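PDB 6TZ0: viral structural protein 4 from Bombyx mori cytoplasmic polyhedrosis virus, which binds GTP and is probably a P-loop nucleotide-binding partner of the viral RNA-dependent RNA polymerase during transcription inside the capsid. Local coordinates for residues H380-K394 and Y405-E419. Residues are numbered along the deposited sequence; the frame is centred on the assembly and turned at random.
Sequences HLSSDAYGRWLAKNK and YVLSLDTDDNESYYE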
loop_
_atom_site.group_PDB
_atom_site.type_symbol
_atom_site.label_atom_id
_atom_site.label_comp_id
_atom_site.label_asym_id
_atom_site.label_seq_id
_atom_site.Cartn_x
_atom_site.Cartn_y
_atom_site.Cartn_z
ATOM N N HIS B 380 8.123 -10.528 36.198
ATOM C CA HIS B 380 8.475 -9.110 36.188
ATOM C C HIS B 380 9.994 -8.978 36.171
ATOM O O HIS B 380 10.646 -9.156 37.202
ATOM C CB HIS B 380 7.864 -8.391 37.381
ATOM C CG HIS B 380 8.246 -6.950 37.469
ATOM N ND1 HIS B 380 9.269 -6.501 38.274
ATOM C CD2 HIS B 380 7.782 -5.864 36.811
ATOM C CE1 HIS B 380 9.393 -5.195 38.137
ATOM N NE2 HIS B 380 8.507 -4.784 37.250
ATOM N N LEU B 381 10.542 -8.662 35.002
ATOM C CA LEU B 381 11.950 -8.320 34.876
ATOM C C LEU B 381 12.143 -6.834 35.126
ATOM O O LEU B 381 11.330 -6.011 34.701
ATOM C CB LEU B 381 12.480 -8.674 33.488
ATOM C CG LEU B 381 12.546 -10.145 33.095
ATOM C CD1 LEU B 381 12.980 -10.270 31.658
ATOM C CD2 LEU B 381 13.496 -10.893 34.000
ATOM N N SER B 382 13.230 -6.493 35.810
ATOM C CA SER B 382 13.568 -5.100 36.043
ATOM C C SER B 382 14.121 -4.466 34.773
ATOM O O SER B 382 14.296 -5.114 33.740
ATOM C CB SER B 382 14.579 -4.973 37.173
ATOM O OG SER B 382 14.966 -3.623 37.329
ATOM N N SER B 383 14.409 -3.174 34.854
ATOM C CA SER B 383 14.953 -2.474 33.705
ATOM C C SER B 383 16.456 -2.665 33.593
ATOM O O SER B 383 17.014 -2.482 32.508
ATOM C CB SER B 383 14.617 -0.990 33.791
ATOM O OG SER B 383 14.851 -0.361 32.554
ATOM N N ASP B 384 17.114 -3.038 34.687
ATOM C CA ASP B 384 18.537 -3.363 34.693
ATOM C C ASP B 384 18.769 -4.864 34.651
ATOM O O ASP B 384 19.747 -5.353 35.210
ATOM C CB ASP B 384 19.214 -2.763 35.920
ATOM C CG ASP B 384 19.316 -1.254 35.862
ATOM O OD1 ASP B 384 19.404 -0.705 34.746
ATOM O OD2 ASP B 384 19.315 -0.617 36.935
ATOM N N ALA B 385 17.895 -5.624 33.992
ATOM C CA ALA B 385 18.026 -7.077 34.004
ATOM C C ALA B 385 19.149 -7.549 33.092
ATOM O O ALA B 385 19.998 -8.349 33.503
ATOM C CB ALA B 385 16.702 -7.725 33.606
ATOM N N TYR B 386 19.165 -7.059 31.853
ATOM C CA TYR B 386 20.216 -7.414 30.910
ATOM C C TYR B 386 21.571 -6.883 31.346
ATOM O O TYR B 386 22.588 -7.543 31.118
ATOM C CB TYR B 386 19.871 -6.890 29.521
ATOM C CG TYR B 386 20.939 -7.145 28.492
ATOM C CD1 TYR B 386 21.173 -8.419 28.019
ATOM C CD2 TYR B 386 21.708 -6.107 27.987
ATOM C CE1 TYR B 386 22.147 -8.662 27.081
ATOM C CE2 TYR B 386 22.686 -6.340 27.046
ATOM C CZ TYR B 386 22.897 -7.618 26.595
ATOM O OH TYR B 386 23.866 -7.854 25.656
ATOM N N GLY B 387 21.602 -5.717 31.994
ATOM C CA GLY B 387 22.866 -5.181 32.467
ATOM C C GLY B 387 23.463 -5.996 33.597
ATOM O O GLY B 387 24.657 -6.310 33.581
ATOM N N ARG B 388 22.640 -6.376 34.575
ATOM C CA ARG B 388 23.130 -7.199 35.670
ATOM C C ARG B 388 23.385 -8.638 35.242
ATOM O O ARG B 388 24.136 -9.345 35.915
ATOM C CB ARG B 388 22.149 -7.167 36.839
ATOM C CG ARG B 388 21.994 -5.800 37.485
ATOM C CD ARG B 388 21.140 -5.892 38.726
ATOM N NE ARG B 388 20.888 -4.615 39.379
ATOM C CZ ARG B 388 19.727 -3.978 39.340
ATOM N NH1 ARG B 388 18.693 -4.520 38.717
ATOM N NH2 ARG B 388 19.586 -2.823 39.967
ATOM N N TRP B 389 22.778 -9.083 34.143
ATOM C CA TRP B 389 23.131 -10.375 33.570
ATOM C C TRP B 389 24.488 -10.318 32.881
ATOM O O TRP B 389 25.353 -11.171 33.108
ATOM C CB TRP B 389 22.060 -10.795 32.573
ATOM C CG TRP B 389 22.328 -12.088 31.899
ATOM C CD1 TRP B 389 22.172 -13.333 32.418
ATOM C CD2 TRP B 389 22.860 -12.265 30.585
ATOM N NE1 TRP B 389 22.534 -14.278 31.494
ATOM C CE2 TRP B 389 22.969 -13.645 30.363
ATOM C CE3 TRP B 389 23.241 -11.386 29.569
ATOM C CZ2 TRP B 389 23.439 -14.168 29.167
ATOM C CZ3 TRP B 389 23.705 -11.906 28.385
ATOM C CH2 TRP B 389 23.803 -13.283 28.193
ATOM N N LEU B 390 24.684 -9.314 32.025
ATOM C CA LEU B 390 25.890 -9.199 31.222
ATOM C C LEU B 390 27.098 -8.800 32.056
ATOM O O LEU B 390 28.230 -9.065 31.646
ATOM C CB LEU B 390 25.643 -8.195 30.096
ATOM C CG LEU B 390 26.664 -7.966 28.987
ATOM C CD1 LEU B 390 26.885 -9.240 28.218
ATOM C CD2 LEU B 390 26.160 -6.887 28.068
ATOM N N ALA B 391 26.889 -8.202 33.230
ATOM C CA ALA B 391 28.020 -7.935 34.108
ATOM C C ALA B 391 28.595 -9.205 34.720
ATOM O O ALA B 391 29.739 -9.190 35.186
ATOM C CB ALA B 391 27.611 -6.969 35.214
ATOM N N LYS B 392 27.835 -10.296 34.731
ATOM C CA LYS B 392 28.323 -11.595 35.169
ATOM C C LYS B 392 28.727 -12.501 34.016
ATOM O O LYS B 392 29.758 -13.170 34.096
ATOM C CB LYS B 392 27.255 -12.309 36.002
ATOM C CG LYS B 392 26.886 -11.610 37.284
ATOM C CD LYS B 392 28.032 -11.657 38.267
ATOM C CE LYS B 392 27.685 -10.944 39.556
ATOM N NZ LYS B 392 26.633 -11.661 40.320
ATOM N N ASN B 393 27.950 -12.525 32.935
ATOM C CA ASN B 393 28.035 -13.588 31.942
ATOM C C ASN B 393 28.628 -13.144 30.609
ATOM O O ASN B 393 28.398 -13.798 29.593
ATOM C CB ASN B 393 26.655 -14.194 31.704
ATOM C CG ASN B 393 26.186 -15.037 32.858
ATOM O OD1 ASN B 393 26.945 -15.831 33.406
ATOM N ND2 ASN B 393 24.936 -14.861 33.247
ATOM N N LYS B 394 29.409 -12.065 30.582
ATOM C CA LYS B 394 29.955 -11.609 29.307
ATOM C C LYS B 394 31.175 -12.398 28.861
ATOM O O LYS B 394 31.668 -12.168 27.755
ATOM C CB LYS B 394 30.318 -10.126 29.362
ATOM C CG LYS B 394 31.442 -9.781 30.314
ATOM C CD LYS B 394 31.732 -8.294 30.283
ATOM C CE LYS B 394 32.873 -7.924 31.212
ATOM N NZ LYS B 394 32.508 -8.114 32.636
ATOM N N TYR B 405 17.405 -17.792 37.421
ATOM C CA TYR B 405 18.762 -17.259 37.527
ATOM C C TYR B 405 18.809 -15.773 37.186
ATOM O O TYR B 405 19.412 -14.972 37.916
ATOM C CB TYR B 405 19.698 -18.061 36.623
ATOM C CG TYR B 405 21.105 -17.524 36.540
ATOM C CD1 TYR B 405 21.940 -17.544 37.646
ATOM C CD2 TYR B 405 21.616 -17.050 35.341
ATOM C CE1 TYR B 405 23.231 -17.066 37.572
ATOM C CE2 TYR B 405 22.907 -16.573 35.257
ATOM C CZ TYR B 405 23.708 -16.583 36.375
ATOM O OH TYR B 405 24.996 -16.116 36.296
ATOM N N VAL B 406 18.168 -15.391 36.079
ATOM C CA VAL B 406 18.070 -13.990 35.684
ATOM C C VAL B 406 17.280 -13.199 36.720
ATOM O O VAL B 406 17.607 -12.047 37.028
ATOM C CB VAL B 406 17.440 -13.898 34.281
ATOM C CG1 VAL B 406 17.218 -12.461 33.858
ATOM C CG2 VAL B 406 18.313 -14.597 33.269
ATOM N N LEU B 407 16.270 -13.826 37.316
ATOM C CA LEU B 407 15.487 -13.175 38.357
ATOM C C LEU B 407 16.286 -13.028 39.645
ATOM O O LEU B 407 16.077 -12.073 40.399
ATOM C CB LEU B 407 14.213 -13.979 38.593
ATOM C CG LEU B 407 13.117 -13.359 39.439
ATOM C CD1 LEU B 407 12.583 -12.144 38.723
ATOM C CD2 LEU B 407 12.014 -14.364 39.678
ATOM N N SER B 408 17.203 -13.961 39.911
ATOM C CA SER B 408 18.095 -13.836 41.055
ATOM C C SER B 408 19.155 -12.772 40.827
ATOM O O SER B 408 19.697 -12.224 41.792
ATOM C CB SER B 408 18.764 -15.175 41.341
ATOM O OG SER B 408 19.628 -15.530 40.280
ATOM N N LEU B 409 19.483 -12.481 39.569
ATOM C CA LEU B 409 20.432 -11.409 39.298
ATOM C C LEU B 409 19.805 -10.021 39.293
ATOM O O LEU B 409 20.533 -9.045 39.109
ATOM C CB LEU B 409 21.137 -11.639 37.962
ATOM C CG LEU B 409 22.131 -12.792 37.904
ATOM C CD1 LEU B 409 22.665 -12.960 36.499
ATOM C CD2 LEU B 409 23.254 -12.547 38.877
ATOM N N ASP B 410 18.494 -9.894 39.496
ATOM C CA ASP B 410 17.829 -8.595 39.484
ATOM C C ASP B 410 17.856 -7.883 40.816
ATOM O O ASP B 410 17.007 -7.013 41.040
ATOM C CB ASP B 410 16.374 -8.733 39.040
ATOM C CG ASP B 410 16.237 -8.893 37.560
ATOM O OD1 ASP B 410 17.123 -8.393 36.850
ATOM O OD2 ASP B 410 15.238 -9.490 37.111
ATOM N N THR B 411 18.772 -8.205 41.713
ATOM C CA THR B 411 18.763 -7.550 43.005
ATOM C C THR B 411 19.492 -6.212 42.925
ATOM O O THR B 411 20.166 -5.895 41.946
ATOM C CB THR B 411 19.384 -8.454 44.066
ATOM O OG1 THR B 411 20.759 -8.692 43.753
ATOM C CG2 THR B 411 18.648 -9.779 44.106
ATOM N N ASP B 412 19.335 -5.420 43.983
ATOM C CA ASP B 412 19.899 -4.078 44.024
ATOM C C ASP B 412 21.412 -4.103 44.203
ATOM O O ASP B 412 22.101 -3.179 43.763
ATOM C CB ASP B 412 19.240 -3.292 45.160
ATOM C CG ASP B 412 19.398 -1.790 45.022
ATOM O OD1 ASP B 412 19.967 -1.318 44.018
ATOM O OD2 ASP B 412 18.944 -1.072 45.937
ATOM N N ASP B 413 21.948 -5.149 44.828
ATOM C CA ASP B 413 23.374 -5.202 45.123
ATOM C C ASP B 413 24.207 -5.806 44.000
ATOM O O ASP B 413 25.353 -6.190 44.245
ATOM C CB ASP B 413 23.609 -5.959 46.434
ATOM C CG ASP B 413 22.997 -7.344 46.439
ATOM O OD1 ASP B 413 22.304 -7.709 45.468
ATOM O OD2 ASP B 413 23.208 -8.072 47.429
ATOM N N ASN B 414 23.669 -5.913 42.791
ATOM C CA ASN B 414 24.448 -6.318 41.632
ATOM C C ASN B 414 24.692 -5.106 40.746
ATOM O O ASN B 414 23.762 -4.355 40.443
ATOM C CB ASN B 414 23.725 -7.410 40.843
ATOM C CG ASN B 414 23.655 -8.719 41.588
ATOM O OD1 ASN B 414 24.618 -9.135 42.227
ATOM N ND2 ASN B 414 22.513 -9.384 41.506
ATOM N N GLU B 415 25.937 -4.921 40.326
ATOM C CA GLU B 415 26.281 -3.790 39.482
ATOM C C GLU B 415 25.985 -4.127 38.026
ATOM O O GLU B 415 26.091 -5.278 37.602
ATOM C CB GLU B 415 27.754 -3.427 39.677
ATOM C CG GLU B 415 28.210 -2.127 39.036
ATOM C CD GLU B 415 29.648 -1.792 39.384
ATOM O OE1 GLU B 415 30.286 -2.593 40.097
ATOM O OE2 GLU B 415 30.137 -0.727 38.955
ATOM N N SER B 416 25.585 -3.116 37.267
ATOM C CA SER B 416 25.218 -3.284 35.872
ATOM C C SER B 416 26.414 -3.031 34.963
ATOM O O SER B 416 27.387 -2.379 35.342
ATOM C CB SER B 416 24.073 -2.343 35.505
ATOM O OG SER B 416 23.744 -2.452 34.136
ATOM N N TYR B 417 26.327 -3.569 33.745
ATOM C CA TYR B 417 27.406 -3.433 32.771
ATOM C C TYR B 417 27.502 -2.009 32.240
ATOM O O TYR B 417 28.605 -1.454 32.115
ATOM C CB TYR B 417 27.180 -4.424 31.631
ATOM C CG TYR B 417 28.208 -4.381 30.532
ATOM C CD1 TYR B 417 29.468 -4.926 30.718
ATOM C CD2 TYR B 417 27.914 -3.807 29.302
ATOM C CE1 TYR B 417 30.408 -4.892 29.716
ATOM C CE2 TYR B 417 28.850 -3.767 28.293
ATOM C CZ TYR B 417 30.093 -4.313 28.506
ATOM O OH TYR B 417 31.028 -4.276 27.500
ATOM N N TYR B 418 26.354 -1.400 31.938
ATOM C CA TYR B 418 26.351 -0.043 31.409
ATOM C C TYR B 418 26.780 0.970 32.457
ATOM O O TYR B 418 27.347 2.010 32.109
ATOM C CB TYR B 418 24.971 0.317 30.871
ATOM C CG TYR B 418 24.517 -0.529 29.714
ATOM C CD1 TYR B 418 25.161 -0.457 28.489
ATOM C CD2 TYR B 418 23.404 -1.347 29.824
ATOM C CE1 TYR B 418 24.744 -1.217 27.424
ATOM C CE2 TYR B 418 22.973 -2.097 28.762
ATOM C CZ TYR B 418 23.647 -2.029 27.565
ATOM O OH TYR B 418 23.216 -2.775 26.502
ATOM N N GLU B 419 26.540 0.678 33.736
ATOM C CA GLU B 419 27.002 1.557 34.803
ATOM C C GLU B 419 28.520 1.552 34.893
ATOM O O GLU B 419 29.138 2.601 35.104
ATOM C CB GLU B 419 26.378 1.126 36.128
ATOM C CG GLU B 419 24.873 1.263 36.136
ATOM C CD GLU B 419 24.238 0.793 37.424
ATOM O OE1 GLU B 419 24.957 0.248 38.286
ATOM O OE2 GLU B 419 23.012 0.967 37.571
#
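Arg-388, on helix 385-393, lays its extended side chain into the bend of 409-414, where backbone oxygens receive it. NE donates to Asn-414 O (3.1 Å, N-H...O angle 145°), which lies in the guanidinium plane, while Thr-411 O sits over one face without a bond and Asp-384 CB covers the opposite face. With CG beside the backbone N (chi1 -65°), the aliphatic part of the chain passes Leu-409 O, which accepts from Asn-414 ND2 at 3.1 Å; that bond and the type I turn 411-414 hold the bend in shape. Asp-384 OD2 forms a long, out-of-plane salt bridge with Arg-388 NH2 (3.8 Å), by charge alone; the carboxylates of Asp-410 and Asp-412, more distant, probably help to balance the charge.

At the neighbouring Gly-387, buried and without a side chain, the two backbones come close. Tyr-417 N, in the first turn of helix 417-427, hydrogen-bonds Gly-387 O at 3.2 Å from above the carbonyl plane, opposite the face used by Ala-391 N. Beside it Leu-390 CD2 makes a CH-pi contact over the Tyr-417 ring, 4.2 Å from its centroid. On the far flank Trp-389 CD1 meets Val-406 CG2 and Leu-409 CD1 obliquely, and Phe-401 and Phe-471 extend this buried apolar cluster. Asn-393 ND2 bonds Tyr-405 OH (3.3 Å) at the edge of the tyrosine ring.

The outer side is looser: exposed Lys-392 crosses Leu-409 at a slant and Lys-394 CD touches Tyr-417 CE1 obliquely. Inward, Ser-382 and Asp-384 approach GTP-binding Thr-360 and Lys-355, although no GTP is bound to this chain here. Thus a strand-loop-helix unit, leaving edge strand 378-381 of the parallel sheet beside the Walker A-like loop, packs against helix 403-408, loop 409-416 and helix 417-427, consistent with a P-loop NTPase-like alpha/beta fold.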